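11S globulin subunit beta (Cucurbita maxima, PDB 2E9Q) serves as a seed storage protein, a cupin-family 11S globulin that lays up nutrient reserves for the germinating plant. Local coordinates at residues Met65-Arg71 with Asp154-Phe160; Phe93-Ala99 with Ser144-Arg150. All blocks are in the same frame, centred on the assembly; numbering follows the deposited sequence.

Contact 1 of 2, residues Met65-Arg71 with Asp154-Phe160; sequences MIRHTIR and DLVLIVF
Arg67 lays its aliphatic chain alongside Ile158, and the two side chains point the same way. Arg67 CD lies 3.8 Å from Ile158 CD1 and 4.1 Å from Val156 CG1. CG stands anti to the backbone N (chi1 177°), which lays CG and CD along Ile158 before the chain bends at chi3. Its charged end leaves the pair of strands: NE forms a salt bridge with Glu49 and NH2 a hydrogen bond with Tyr348 OH. Replacing Arg67 with alanine is likely to uncover Ile158 CD1 and leave Glu49 and Tyr348 without their partner. On the same face Met65 packs on Ile158 and Phe160, though it has two conformers and the detail is uncertain. The other face carries Ile66, His68, Ile70, Leu155, Leu157 and Val159. Here Ile66 CB meets Val159 CB at 3.9 Å, and Ile70 CD1 meets Leu157 CD1 at 3.9 Å. Six backbone hydrogen bonds join the antiparallel strands, two each in the pairs Ile66–Val159, His68–Leu157 and Ile70–Leu155. The shortest runs from Leu155 N to Ile70 O, 2.6 Å, with an N-H...O angle of 172°. The chemistry is that of a buried cupin sheet: alternate residues pair across these two strands, while others, such as Thr69 and Val156, bond to the strands beyond. One face is apolar apart from His68; the other includes an arginine whose charge is met by a neighbouring strand.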
# COMPACT_ATOMS: atom_id res chain seq x y z
N MET A 65 -18.28 -0.13 -11.88
CA MET A 65 -19.56 0.54 -11.67
C MET A 65 -20.67 -0.44 -12.04
O MET A 65 -20.65 -1.06 -13.10
CB MET A 65 -19.66 1.79 -12.54
CG MET A 65 -20.83 2.71 -12.20
SD MET A 65 -20.57 3.63 -10.66
CE MET A 65 -19.22 4.68 -11.14
N ILE A 66 -21.64 -0.57 -11.15
CA ILE A 66 -22.77 -1.47 -11.35
C ILE A 66 -24.04 -0.72 -10.97
O ILE A 66 -24.05 0.07 -10.03
CB ILE A 66 -22.63 -2.70 -10.44
CG1 ILE A 66 -21.34 -3.43 -10.78
CG2 ILE A 66 -23.84 -3.61 -10.58
CD1 ILE A 66 -21.05 -4.60 -9.88
N ARG A 67 -25.11 -0.95 -11.74
CA ARG A 67 -26.39 -0.31 -11.45
C ARG A 67 -27.44 -1.40 -11.33
O ARG A 67 -27.63 -2.21 -12.24
CB ARG A 67 -26.78 0.69 -12.54
CG ARG A 67 -28.16 1.34 -12.33
CD ARG A 67 -28.38 2.54 -13.25
NE ARG A 67 -28.20 2.17 -14.65
CZ ARG A 67 -28.01 3.03 -15.64
NH1 ARG A 67 -27.86 2.58 -16.88
NH2 ARG A 67 -27.97 4.34 -15.41
N HIS A 68 -28.10 -1.42 -10.19
CA HIS A 68 -29.14 -2.40 -9.93
C HIS A 68 -30.50 -1.74 -9.98
O HIS A 68 -30.70 -0.66 -9.42
CB HIS A 68 -28.94 -3.04 -8.56
CG HIS A 68 -27.85 -4.07 -8.52
ND1 HIS A 68 -26.90 -4.10 -7.52
CD2 HIS A 68 -27.61 -5.14 -9.31
CE1 HIS A 68 -26.12 -5.16 -7.70
NE2 HIS A 68 -26.53 -5.80 -8.78
N THR A 69 -31.43 -2.39 -10.65
CA THR A 69 -32.78 -1.88 -10.74
C THR A 69 -33.66 -2.97 -10.18
O THR A 69 -33.86 -4.01 -10.81
CB THR A 69 -33.16 -1.56 -12.19
OG1 THR A 69 -32.41 -0.42 -12.63
CG2 THR A 69 -34.64 -1.26 -12.29
N ILE A 70 -34.15 -2.74 -8.97
CA ILE A 70 -34.98 -3.73 -8.30
C ILE A 70 -36.42 -3.28 -8.28
O ILE A 70 -36.76 -2.20 -7.79
CB ILE A 70 -34.46 -3.96 -6.87
CG1 ILE A 70 -32.96 -4.29 -6.93
CG2 ILE A 70 -35.24 -5.10 -6.19
CD1 ILE A 70 -32.29 -4.30 -5.60
N ARG A 71 -37.28 -4.13 -8.82
CA ARG A 71 -38.70 -3.80 -8.88
C ARG A 71 -39.35 -4.09 -7.54
O ARG A 71 -38.82 -4.87 -6.73
CB ARG A 71 -39.38 -4.65 -9.96
CG ARG A 71 -38.74 -4.56 -11.33
CD ARG A 71 -39.11 -5.78 -12.17
NE ARG A 71 -38.38 -5.80 -13.43
CZ ARG A 71 -38.10 -6.91 -14.11
NH1 ARG A 71 -38.49 -8.08 -13.64
NH2 ARG A 71 -37.43 -6.84 -15.24
N ASP A 154 -39.34 1.68 -8.68
CA ASP A 154 -38.23 0.74 -8.80
C ASP A 154 -37.09 1.26 -7.92
O ASP A 154 -36.88 2.46 -7.81
CB ASP A 154 -37.71 0.66 -10.24
CG ASP A 154 -38.70 0.01 -11.19
OD1 ASP A 154 -39.11 -1.15 -10.95
OD2 ASP A 154 -39.06 0.66 -12.19
N LEU A 155 -36.35 0.35 -7.31
CA LEU A 155 -35.23 0.74 -6.47
C LEU A 155 -33.99 0.80 -7.36
O LEU A 155 -33.55 -0.24 -7.86
CB LEU A 155 -35.03 -0.31 -5.38
CG LEU A 155 -34.51 0.12 -4.01
CD1 LEU A 155 -33.87 -1.09 -3.36
CD2 LEU A 155 -33.53 1.27 -4.12
N VAL A 156 -33.43 1.99 -7.57
CA VAL A 156 -32.23 2.15 -8.40
C VAL A 156 -30.97 2.43 -7.56
O VAL A 156 -30.87 3.46 -6.89
CB VAL A 156 -32.41 3.29 -9.45
CG1 VAL A 156 -31.19 3.38 -10.36
CG2 VAL A 156 -33.67 3.05 -10.28
N LEU A 157 -30.01 1.51 -7.63
CA LEU A 157 -28.76 1.59 -6.88
C LEU A 157 -27.48 1.72 -7.71
O LEU A 157 -27.19 0.87 -8.57
CB LEU A 157 -28.63 0.36 -6.00
CG LEU A 157 -29.91 0.05 -5.24
CD1 LEU A 157 -29.85 -1.36 -4.67
CD2 LEU A 157 -30.11 1.09 -4.17
N ILE A 158 -26.71 2.76 -7.43
CA ILE A 158 -25.44 2.98 -8.11
C ILE A 158 -24.31 2.43 -7.24
O ILE A 158 -23.94 3.02 -6.23
CB ILE A 158 -25.22 4.48 -8.36
CG1 ILE A 158 -26.47 5.09 -9.00
CG2 ILE A 158 -24.00 4.68 -9.23
CD1 ILE A 158 -26.89 4.43 -10.32
N VAL A 159 -23.78 1.28 -7.64
CA VAL A 159 -22.72 0.59 -6.91
C VAL A 159 -21.31 0.86 -7.41
O VAL A 159 -20.95 0.47 -8.52
CB VAL A 159 -22.94 -0.92 -6.96
CG1 VAL A 159 -21.87 -1.63 -6.13
CG2 VAL A 159 -24.35 -1.26 -6.50
N PHE A 160 -20.51 1.51 -6.57
CA PHE A 160 -19.13 1.82 -6.88
C PHE A 160 -18.22 0.87 -6.09
O PHE A 160 -18.30 0.78 -4.86
CB PHE A 160 -18.82 3.26 -6.53
CG PHE A 160 -17.37 3.63 -6.64
CD1 PHE A 160 -16.57 3.69 -5.50
CD2 PHE A 160 -16.81 3.95 -7.88
CE1 PHE A 160 -15.23 4.06 -5.59
CE2 PHE A 160 -15.47 4.33 -7.98
CZ PHE A 160 -14.67 4.39 -6.84

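Contact 2 of 2, residues Phe93-Ala99 with Ser144-Arg150; sequences FGIRGIA and SHWMYNR
Ring contacts centre on Trp146, whose indole lies over the backbone of Gly97. Gly97 N sits 3.5 Å above the ring plane, over its centre. The position a CB would take on Gly97 lies 2.2 Å from Trp146 NE1. NE1 itself hydrogen-bonds to Gln126 OE1. At the other end Phe93 and Arg150 cross at about a right angle. The Phe93 ring presents its edge to one face of the guanidinium, with Phe93 CD2 3.4 Å from Arg150 NH1; the planes are 80° apart.

Apolar packing falls to Ile95, which lies beside Tyr148, CG1 3.9 Å from Tyr148 CB. Its chi1 of 60° also brings CG1 to 4.0 Å from Trp146 CZ3.

Backbone hydrogen bonds pair Ile95 with Tyr148 and Gly97 with Trp146, two each, and Arg150 N adds a fifth, 3.3 Å to Phe93 O. One water links Arg96 NE, 2.9 Å away, to His145 ND1, while Arg96 NH2 hydrogen-bonds to Val138 O.

The pair belongs to a curled cupin sheet. Strand 93-98 also pairs with strand 129-132, and strand 145-149 with strand 74-81. A second subunit adjoins, its Gln416 OE1 hydrogen-bonded to Ser144 OG and its Leu420 packed on Trp146.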
# COMPACT_ATOMS: atom_id res chain seq x y z
N PHE A 93 -36.77 3.23 -1.96
CA PHE A 93 -36.36 2.99 -0.59
C PHE A 93 -36.63 1.56 -0.17
O PHE A 93 -37.50 0.89 -0.73
CB PHE A 93 -37.03 3.97 0.39
CG PHE A 93 -38.54 3.99 0.32
CD1 PHE A 93 -39.19 4.76 -0.63
CD2 PHE A 93 -39.30 3.29 1.25
CE1 PHE A 93 -40.59 4.84 -0.66
CE2 PHE A 93 -40.70 3.35 1.24
CZ PHE A 93 -41.35 4.13 0.28
N GLY A 94 -35.86 1.08 0.80
CA GLY A 94 -36.03 -0.28 1.24
C GLY A 94 -35.24 -0.59 2.49
O GLY A 94 -34.85 0.31 3.24
N ILE A 95 -35.00 -1.88 2.71
CA ILE A 95 -34.26 -2.33 3.86
C ILE A 95 -33.09 -3.20 3.44
O ILE A 95 -33.15 -3.88 2.41
CB ILE A 95 -35.19 -3.11 4.83
CG1 ILE A 95 -35.78 -4.33 4.13
CG2 ILE A 95 -36.34 -2.19 5.27
CD1 ILE A 95 -36.78 -5.10 4.98
N ARG A 96 -32.04 -3.17 4.25
CA ARG A 96 -30.83 -3.93 3.97
C ARG A 96 -30.40 -4.70 5.22
O ARG A 96 -30.79 -4.35 6.35
CB ARG A 96 -29.70 -2.98 3.56
CG ARG A 96 -29.28 -2.03 4.68
CD ARG A 96 -28.33 -0.91 4.24
NE ARG A 96 -27.10 -1.41 3.64
CZ ARG A 96 -25.88 -0.93 3.90
NH1 ARG A 96 -25.72 0.07 4.75
NH2 ARG A 96 -24.83 -1.43 3.26
N GLY A 97 -29.60 -5.73 5.01
CA GLY A 97 -29.08 -6.51 6.10
C GLY A 97 -27.59 -6.67 5.84
O GLY A 97 -27.20 -7.23 4.81
N ILE A 98 -26.76 -6.17 6.74
CA ILE A 98 -25.32 -6.28 6.56
C ILE A 98 -24.64 -6.71 7.85
O ILE A 98 -24.43 -5.91 8.76
CB ILE A 98 -24.72 -4.96 6.03
CG1 ILE A 98 -23.20 -5.09 5.92
CG2 ILE A 98 -25.14 -3.80 6.90
CD1 ILE A 98 -22.54 -3.92 5.21
N ALA A 99 -24.27 -7.98 7.89
CA ALA A 99 -23.62 -8.62 9.03
C ALA A 99 -22.41 -7.95 9.69
O ALA A 99 -22.46 -7.62 10.88
CB ALA A 99 -23.27 -10.06 8.67
N SER A 144 -21.15 -9.71 3.57
CA SER A 144 -22.32 -10.04 2.76
C SER A 144 -23.46 -9.09 3.10
O SER A 144 -23.60 -8.65 4.24
CB SER A 144 -22.77 -11.48 3.00
OG SER A 144 -23.29 -11.63 4.31
N HIS A 145 -24.26 -8.78 2.10
CA HIS A 145 -25.38 -7.88 2.28
C HIS A 145 -26.46 -8.24 1.29
O HIS A 145 -26.21 -8.89 0.28
CB HIS A 145 -24.93 -6.44 2.05
CG HIS A 145 -24.53 -6.13 0.65
ND1 HIS A 145 -25.14 -5.15 -0.11
CD2 HIS A 145 -23.57 -6.68 -0.15
CE1 HIS A 145 -24.58 -5.10 -1.30
NE2 HIS A 145 -23.62 -6.02 -1.36
N TRP A 146 -27.68 -7.82 1.61
CA TRP A 146 -28.83 -8.07 0.76
C TRP A 146 -29.73 -6.84 0.84
O TRP A 146 -29.75 -6.15 1.86
CB TRP A 146 -29.60 -9.32 1.22
CG TRP A 146 -30.03 -9.28 2.66
CD1 TRP A 146 -29.37 -9.83 3.73
CD2 TRP A 146 -31.20 -8.65 3.20
NE1 TRP A 146 -30.06 -9.59 4.89
CE2 TRP A 146 -31.19 -8.87 4.60
CE3 TRP A 146 -32.27 -7.93 2.64
CZ2 TRP A 146 -32.20 -8.39 5.45
CZ3 TRP A 146 -33.28 -7.44 3.49
CH2 TRP A 146 -33.23 -7.68 4.88
N MET A 147 -30.44 -6.55 -0.24
CA MET A 147 -31.31 -5.40 -0.25
C MET A 147 -32.68 -5.76 -0.78
O MET A 147 -32.81 -6.59 -1.69
CB MET A 147 -30.68 -4.27 -1.07
CG MET A 147 -29.41 -3.72 -0.43
SD MET A 147 -28.61 -2.46 -1.41
CE MET A 147 -27.42 -3.45 -2.31
N TYR A 148 -33.69 -5.14 -0.19
CA TYR A 148 -35.08 -5.37 -0.55
C TYR A 148 -35.77 -4.05 -0.84
O TYR A 148 -35.56 -3.06 -0.16
CB TYR A 148 -35.79 -6.08 0.60
CG TYR A 148 -37.29 -6.16 0.44
CD1 TYR A 148 -37.88 -7.14 -0.36
CD2 TYR A 148 -38.12 -5.23 1.06
CE1 TYR A 148 -39.26 -7.19 -0.53
CE2 TYR A 148 -39.50 -5.27 0.90
CZ TYR A 148 -40.06 -6.25 0.10
OH TYR A 148 -41.43 -6.30 -0.06
N ASN A 149 -36.60 -4.05 -1.88
CA ASN A 149 -37.34 -2.87 -2.26
C ASN A 149 -38.71 -2.97 -1.58
O ASN A 149 -39.43 -3.95 -1.78
CB ASN A 149 -37.51 -2.83 -3.78
CG ASN A 149 -38.23 -1.59 -4.26
OD1 ASN A 149 -38.39 -0.62 -3.52
ND2 ASN A 149 -38.67 -1.61 -5.52
N ARG A 150 -39.05 -1.98 -0.77
CA ARG A 150 -40.33 -1.98 -0.07
C ARG A 150 -41.19 -0.81 -0.55
O ARG A 150 -42.23 -0.51 0.03
CB ARG A 150 -40.13 -1.91 1.45
CG ARG A 150 -39.81 -0.54 2.04
CD ARG A 150 -39.64 -0.66 3.56
NE ARG A 150 -39.81 0.59 4.30
CZ ARG A 150 -38.92 1.58 4.35
NH1 ARG A 150 -37.77 1.49 3.70
NH2 ARG A 150 -39.19 2.67 5.07
O HOH W 1 -26.40 -2.55 1.12
O HOH W 2 -26.22 -9.88 5.74

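Overall arrangement
From the N terminus the chain first lays down 65-71, then passes through strands 74-81 and 85-91 to 93-99. It continues through strands 107-109, 123-125, 129-132 and 135-139 to 144-150, where contact 2 closes the inner loop. A short connection leads to 154-160, which returns to 65-71, so contact 1 closes the outer loop and contact 2 nests inside it. Both lie in the N-terminal cupin region, but in different sheets. Their centres are about 12 Å apart. Asn149 of contact 2 packs on Ile70 of contact 1, and Met147, in one of its two conformers, on Leu157, joining the two sheets of the beta-barrel.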